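Local coordinates for protein adenylosuccinate lyase (Francisella tularensis subsp. tularensis SCHU S4, PDB 4EEI) that probably cleaves adenylosuccinate to AMP and fumarate, and performs the analogous fumarate-releasing step on the imidazole ribotide intermediate of de novo purine synthesis, at residues S109-S123 against F317-I331. Numbering follows the deposited sequence.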
loop_
_atom_site.group_PDB
_atom_site.type_symbol
_atom_site.label_atom_id
_atom_site.label_comp_id
_atom_site.label_asym_id
_atom_site.label_seq_id
_atom_site.Cartn_x
_atom_site.Cartn_y
_atom_site.Cartn_z
ATOM N N SER B 109 15.546 -0.881 -20.284
ATOM C CA SER B 109 15.673 -0.368 -18.929
ATOM C C SER B 109 16.182 -1.471 -17.999
ATOM O O SER B 109 17.044 -1.236 -17.154
ATOM C CB SER B 109 14.310 0.141 -18.452
ATOM O OG SER B 109 13.918 1.278 -19.195
ATOM N N MET B 110 15.636 -2.673 -18.156
ATOM C CA MET B 110 16.074 -3.820 -17.360
ATOM C C MET B 110 17.555 -4.118 -17.510
ATOM O O MET B 110 18.208 -4.545 -16.550
ATOM C CB MET B 110 15.276 -5.074 -17.723
ATOM C CG MET B 110 13.892 -5.104 -17.144
ATOM S SD MET B 110 13.147 -6.729 -17.400
ATOM C CE MET B 110 14.162 -7.753 -16.330
ATOM N N SER B 111 18.082 -3.914 -18.714
ATOM C CA SER B 111 19.488 -4.176 -18.968
ATOM C C SER B 111 20.361 -3.343 -18.042
ATOM O O SER B 111 21.381 -3.819 -17.540
ATOM C CB SER B 111 19.831 -3.879 -20.430
ATOM O OG SER B 111 19.130 -4.772 -21.275
ATOM N N TYR B 112 19.953 -2.098 -17.814
ATOM C CA TYR B 112 20.711 -1.205 -16.936
ATOM C C TYR B 112 20.535 -1.587 -15.462
ATOM O O TYR B 112 21.494 -1.548 -14.688
ATOM C CB TYR B 112 20.300 0.258 -17.147
ATOM C CG TYR B 112 20.877 0.906 -18.389
ATOM C CD1 TYR B 112 22.213 1.303 -18.438
ATOM C CD2 TYR B 112 20.086 1.143 -19.502
ATOM C CE1 TYR B 112 22.749 1.900 -19.577
ATOM C CE2 TYR B 112 20.613 1.744 -20.643
ATOM C CZ TYR B 112 21.939 2.118 -20.672
ATOM O OH TYR B 112 22.447 2.714 -21.807
ATOM N N VAL B 113 19.314 -1.937 -15.078
ATOM C CA VAL B 113 19.041 -2.336 -13.697
ATOM C C VAL B 113 19.850 -3.574 -13.346
ATOM O O VAL B 113 20.465 -3.640 -12.287
ATOM C CB VAL B 113 17.561 -2.637 -13.503
ATOM C CG1 VAL B 113 17.293 -3.136 -12.071
ATOM C CG2 VAL B 113 16.736 -1.387 -13.802
ATOM N N ILE B 114 19.861 -4.543 -14.254
ATOM C CA ILE B 114 20.569 -5.802 -14.016
ATOM C C ILE B 114 22.081 -5.577 -13.904
ATOM O O ILE B 114 22.746 -6.135 -13.013
ATOM C CB ILE B 114 20.228 -6.840 -15.110
ATOM C CG1 ILE B 114 18.810 -7.361 -14.894
ATOM C CG2 ILE B 114 21.219 -8.018 -15.086
ATOM C CD1 ILE B 114 18.295 -8.251 -16.023
ATOM N N LYS B 115 22.628 -4.750 -14.793
ATOM C CA LYS B 115 24.055 -4.448 -14.752
ATOM C C LYS B 115 24.392 -3.781 -13.430
ATOM O O LYS B 115 25.385 -4.124 -12.778
ATOM C CB LYS B 115 24.450 -3.516 -15.903
ATOM C CG LYS B 115 25.916 -3.104 -15.871
ATOM C CD LYS B 115 26.214 -1.959 -16.838
ATOM C CE LYS B 115 27.705 -1.593 -16.847
ATOM N NZ LYS B 115 28.235 -1.212 -15.500
ATOM N N ASP B 116 23.556 -2.833 -13.022
ATOM C CA ASP B 116 23.818 -2.100 -11.782
ATOM C C ASP B 116 23.551 -2.933 -10.525
ATOM O O ASP B 116 24.239 -2.771 -9.524
ATOM C CB ASP B 116 23.030 -0.787 -11.747
ATOM C CG ASP B 116 23.560 0.233 -12.742
ATOM O OD1 ASP B 116 24.787 0.264 -12.966
ATOM O OD2 ASP B 116 22.752 0.995 -13.314
ATOM N N LEU B 117 22.556 -3.815 -10.570
ATOM C CA LEU B 117 22.307 -4.707 -9.437
ATOM C C LEU B 117 23.465 -5.692 -9.247
ATOM O O LEU B 117 23.907 -5.937 -8.124
ATOM C CB LEU B 117 20.976 -5.451 -9.604
ATOM C CG LEU B 117 20.597 -6.522 -8.572
ATOM C CD1 LEU B 117 20.529 -5.932 -7.171
ATOM C CD2 LEU B 117 19.265 -7.165 -8.930
ATOM N N GLU B 118 23.973 -6.251 -10.340
ATOM C CA GLU B 118 25.105 -7.168 -10.235
ATOM C C GLU B 118 26.351 -6.435 -9.726
ATOM O O GLU B 118 27.146 -6.987 -8.963
ATOM C CB GLU B 118 25.384 -7.845 -11.580
ATOM C CG GLU B 118 26.441 -8.943 -11.502
ATOM C CD GLU B 118 26.316 -9.958 -12.627
ATOM O OE1 GLU B 118 26.005 -9.543 -13.765
ATOM O OE2 GLU B 118 26.530 -11.169 -12.372
ATOM N N ALA B 119 26.528 -5.184 -10.146
ATOM C CA ALA B 119 27.677 -4.410 -9.689
ATOM C C ALA B 119 27.579 -4.129 -8.186
ATOM O O ALA B 119 28.598 -4.100 -7.487
ATOM C CB ALA B 119 27.806 -3.114 -10.480
ATOM N N LEU B 120 26.366 -3.906 -7.692
ATOM C CA LEU B 120 26.173 -3.690 -6.257
ATOM C C LEU B 120 26.484 -4.978 -5.491
ATOM O O LEU B 120 27.092 -4.941 -4.419
ATOM C CB LEU B 120 24.743 -3.227 -5.954
ATOM C CG LEU B 120 24.414 -3.188 -4.455
ATOM C CD1 LEU B 120 25.371 -2.250 -3.716
ATOM C CD2 LEU B 120 22.969 -2.789 -4.208
ATOM N N CYS B 121 26.062 -6.114 -6.045
ATOM C CA CYS B 121 26.417 -7.420 -5.477
ATOM C C CYS B 121 27.924 -7.561 -5.390
ATOM O O CYS B 121 28.458 -7.916 -4.330
ATOM C CB CYS B 121 25.830 -8.567 -6.307
ATOM S SG CYS B 121 24.027 -8.701 -6.154
ATOM N N ASP B 122 28.615 -7.263 -6.488
ATOM C CA ASP B 122 30.075 -7.324 -6.501
ATOM C C ASP B 122 30.712 -6.472 -5.403
ATOM O O ASP B 122 31.626 -6.919 -4.716
ATOM C CB ASP B 122 30.633 -6.887 -7.858
ATOM C CG ASP B 122 30.198 -7.794 -8.991
ATOM O OD1 ASP B 122 29.792 -8.943 -8.720
ATOM O OD2 ASP B 122 30.281 -7.354 -10.160
ATOM N N SER B 123 30.239 -5.241 -5.250
ATOM C CA SER B 123 30.802 -4.333 -4.251
ATOM C C SER B 123 30.537 -4.801 -2.812
ATOM O O SER B 123 31.396 -4.637 -1.933
ATOM C CB SER B 123 30.264 -2.913 -4.458
ATOM O OG SER B 123 30.927 -2.282 -5.535
ATOM N N PHE B 317 12.104 2.903 -12.964
ATOM C CA PHE B 317 13.412 2.576 -13.515
ATOM C C PHE B 317 14.457 3.641 -13.196
ATOM O O PHE B 317 15.615 3.323 -12.881
ATOM C CB PHE B 317 13.310 2.319 -15.022
ATOM C CG PHE B 317 12.628 1.025 -15.353
ATOM C CD1 PHE B 317 13.278 -0.183 -15.144
ATOM C CD2 PHE B 317 11.341 1.012 -15.862
ATOM C CE1 PHE B 317 12.648 -1.393 -15.442
ATOM C CE2 PHE B 317 10.706 -0.189 -16.161
ATOM C CZ PHE B 317 11.364 -1.389 -15.947
ATOM N N GLY B 318 14.063 4.909 -13.261
ATOM C CA GLY B 318 15.003 5.982 -12.968
ATOM C C GLY B 318 15.497 5.925 -11.526
ATOM O O GLY B 318 16.689 6.059 -11.255
ATOM N N ILE B 319 14.580 5.733 -10.593
ATOM C CA ILE B 319 14.958 5.654 -9.191
ATOM C C ILE B 319 15.767 4.385 -8.919
ATOM O O ILE B 319 16.734 4.419 -8.166
ATOM C CB ILE B 319 13.714 5.670 -8.290
ATOM C CG1 ILE B 319 13.059 7.057 -8.323
ATOM C CG2 ILE B 319 14.079 5.296 -6.860
ATOM C CD1 ILE B 319 11.644 7.064 -7.698
ATOM N N MET B 320 15.376 3.272 -9.528
ATOM C CA MET B 320 16.070 2.006 -9.276
ATOM C C MET B 320 17.529 2.096 -9.714
ATOM O O MET B 320 18.439 1.716 -8.973
ATOM C CB MET B 320 15.378 0.841 -9.997
ATOM C CG MET B 320 16.100 -0.499 -9.822
ATOM S SD MET B 320 16.105 -1.046 -8.102
ATOM C CE MET B 320 14.411 -1.582 -7.912
ATOM N N VAL B 321 17.760 2.592 -10.920
ATOM C CA VAL B 321 19.128 2.726 -11.409
ATOM C C VAL B 321 19.918 3.727 -10.556
ATOM O O VAL B 321 21.056 3.457 -10.150
ATOM C CB VAL B 321 19.161 3.113 -12.892
ATOM C CG1 VAL B 321 20.583 3.452 -13.326
ATOM C CG2 VAL B 321 18.611 1.962 -13.740
ATOM N N TYR B 322 19.312 4.876 -10.270
ATOM C CA TYR B 322 19.951 5.871 -9.393
ATOM C C TYR B 322 20.333 5.261 -8.048
ATOM O O TYR B 322 21.448 5.460 -7.561
ATOM C CB TYR B 322 19.026 7.078 -9.161
ATOM C CG TYR B 322 19.609 8.106 -8.202
ATOM C CD1 TYR B 322 20.392 9.142 -8.668
ATOM C CD2 TYR B 322 19.364 8.033 -6.828
ATOM C CE1 TYR B 322 20.936 10.082 -7.805
ATOM C CE2 TYR B 322 19.911 8.972 -5.950
ATOM C CZ TYR B 322 20.686 9.992 -6.453
ATOM O OH TYR B 322 21.238 10.933 -5.606
ATOM N N ALA B 323 19.418 4.511 -7.456
ATOM C CA ALA B 323 19.640 4.005 -6.105
ATOM C C ALA B 323 20.702 2.919 -6.088
ATOM O O ALA B 323 21.523 2.880 -5.180
ATOM C CB ALA B 323 18.325 3.495 -5.479
ATOM N N LEU B 324 20.685 2.026 -7.075
ATOM C CA LEU B 324 21.672 0.940 -7.112
ATOM C C LEU B 324 23.083 1.476 -7.319
ATOM O O LEU B 324 24.042 0.941 -6.759
ATOM C CB LEU B 324 21.344 -0.068 -8.213
ATOM C CG LEU B 324 20.050 -0.862 -8.019
ATOM C CD1 LEU B 324 19.732 -1.628 -9.279
ATOM C CD2 LEU B 324 20.205 -1.827 -6.841
ATOM N N ARG B 325 23.223 2.510 -8.146
ATOM C CA ARG B 325 24.539 3.111 -8.386
ATOM C C ARG B 325 25.023 3.861 -7.170
ATOM O O ARG B 325 26.205 3.795 -6.810
ATOM C CB ARG B 325 24.502 4.051 -9.596
ATOM C CG ARG B 325 24.167 3.351 -10.904
ATOM C CD ARG B 325 24.337 4.263 -12.104
ATOM N NE ARG B 325 23.994 3.555 -13.340
ATOM C CZ ARG B 325 23.938 4.125 -14.540
ATOM N NH1 ARG B 325 24.194 5.418 -14.678
ATOM N NH2 ARG B 325 23.616 3.396 -15.598
ATOM N N ARG B 326 24.124 4.601 -6.532
ATOM C CA ARG B 326 24.548 5.402 -5.376
ATOM C C ARG B 326 24.889 4.497 -4.190
ATOM O O ARG B 326 25.875 4.734 -3.478
ATOM C CB ARG B 326 23.479 6.423 -4.978
ATOM C CG ARG B 326 23.850 7.219 -3.735
ATOM C CD ARG B 326 22.970 8.446 -3.526
ATOM N NE ARG B 326 23.492 9.267 -2.430
ATOM C CZ ARG B 326 23.086 10.499 -2.156
ATOM N NH1 ARG B 326 22.139 11.062 -2.896
ATOM N NH2 ARG B 326 23.635 11.168 -1.145
ATOM N N MET B 327 24.086 3.458 -3.980
ATOM C CA MET B 327 24.390 2.498 -2.918
ATOM C C MET B 327 25.719 1.790 -3.161
ATOM O O MET B 327 26.491 1.585 -2.233
ATOM C CB MET B 327 23.275 1.467 -2.770
ATOM C CG MET B 327 23.586 0.431 -1.671
ATOM S SD MET B 327 23.665 1.163 -0.007
ATOM C CE MET B 327 21.941 1.004 0.466
ATOM N N LYS B 328 25.995 1.417 -4.407
ATOM C CA LYS B 328 27.286 0.799 -4.718
ATOM C C LYS B 328 28.449 1.730 -4.398
ATOM O O LYS B 328 29.445 1.317 -3.785
ATOM C CB LYS B 328 27.350 0.360 -6.185
ATOM C CG LYS B 328 28.740 -0.129 -6.621
ATOM C CD LYS B 328 29.004 0.260 -8.065
ATOM C CE LYS B 328 30.166 -0.501 -8.683
ATOM N NZ LYS B 328 31.495 -0.250 -8.039
ATOM N N ASN B 329 28.335 2.995 -4.788
ATOM C CA ASN B 329 29.426 3.925 -4.508
ATOM C C ASN B 329 29.571 4.159 -3.005
ATOM O O ASN B 329 30.680 4.285 -2.498
ATOM C CB ASN B 329 29.210 5.244 -5.248
ATOM C CG ASN B 329 29.390 5.111 -6.749
ATOM O OD1 ASN B 329 30.268 4.380 -7.225
ATOM N ND2 ASN B 329 28.565 5.832 -7.509
ATOM N N THR B 330 28.447 4.209 -2.303
ATOM C CA THR B 330 28.450 4.372 -0.850
ATOM C C THR B 330 29.112 3.175 -0.154
ATOM O O THR B 330 29.888 3.344 0.783
ATOM C CB THR B 330 27.015 4.591 -0.317
ATOM O OG1 THR B 330 26.527 5.861 -0.779
ATOM C CG2 THR B 330 26.995 4.594 1.197
ATOM N N ILE B 331 28.812 1.966 -0.617
ATOM C CA ILE B 331 29.486 0.783 -0.078
ATOM C C ILE B 331 30.989 0.832 -0.382
ATOM O O ILE B 331 31.817 0.633 0.520
ATOM C CB ILE B 331 28.880 -0.517 -0.638
ATOM C CG1 ILE B 331 27.426 -0.679 -0.181
ATOM C CG2 ILE B 331 29.725 -1.724 -0.217
ATOM C CD1 ILE B 331 27.261 -0.811 1.323
HETATM O O HOH W 1 25.361 -0.361 -8.788
HETATM O O HOH W 2 31.318 -3.269 -8.194
#
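Leu324 is the central knob, dropping into the hole formed by Val113, Asp116, Leu117 and Leu120, with CD2 3.9 Å from Leu120 CD2. Val113 and Leu120 are knobs in return, the first among Phe317, Met320, Val321 and Leu324, the second among Leu324, Met327, Lys328 and Ile331. Because CG1 of Val113 lies anti to the backbone N (chi1 177°), its two methyls split the work: CG1 meets Met320 CG at 3.7 Å, while CG2 reaches Val321 and the edge of the Phe317 ring. Over one face of that ring sits Ser109 CB in a CH-pi contact, 3.6 Å from the centroid.

On the polar flank, Arg325 NE donates to Asp116 OD2 at 2.8 Å, from above the carboxylate plane although the oxygen lies near the guanidinium plane; the two planes stand 82° apart. NH2 adds a weak bond to the same oxygen and a salt bridge to Glu9, and Val321 CG1 lies over one guanidinium face, toward its NE side. A water donates to Asp116 O and, more weakly, to Leu324 O, bridging the two backbones. Lys328 NZ makes a weak 3.3 Å bond to Ser123 OG; Asp332 holds both, with a salt bridge to NZ and a hydrogen bond to OG.

Segments 109-123 and 317-331, of helices 94-131 and 304-333, run nearly parallel, axes 8.8 Å apart and inclined by 20°, within the long helical bundle of the fumarase/aspartase superfamily. Helices 151-173 and 217-244 pack around the apolar seam. The chemistry implies an interface closed by interlocking hydrocarbon, with buried Asp116 probably kept ionised by Arg325.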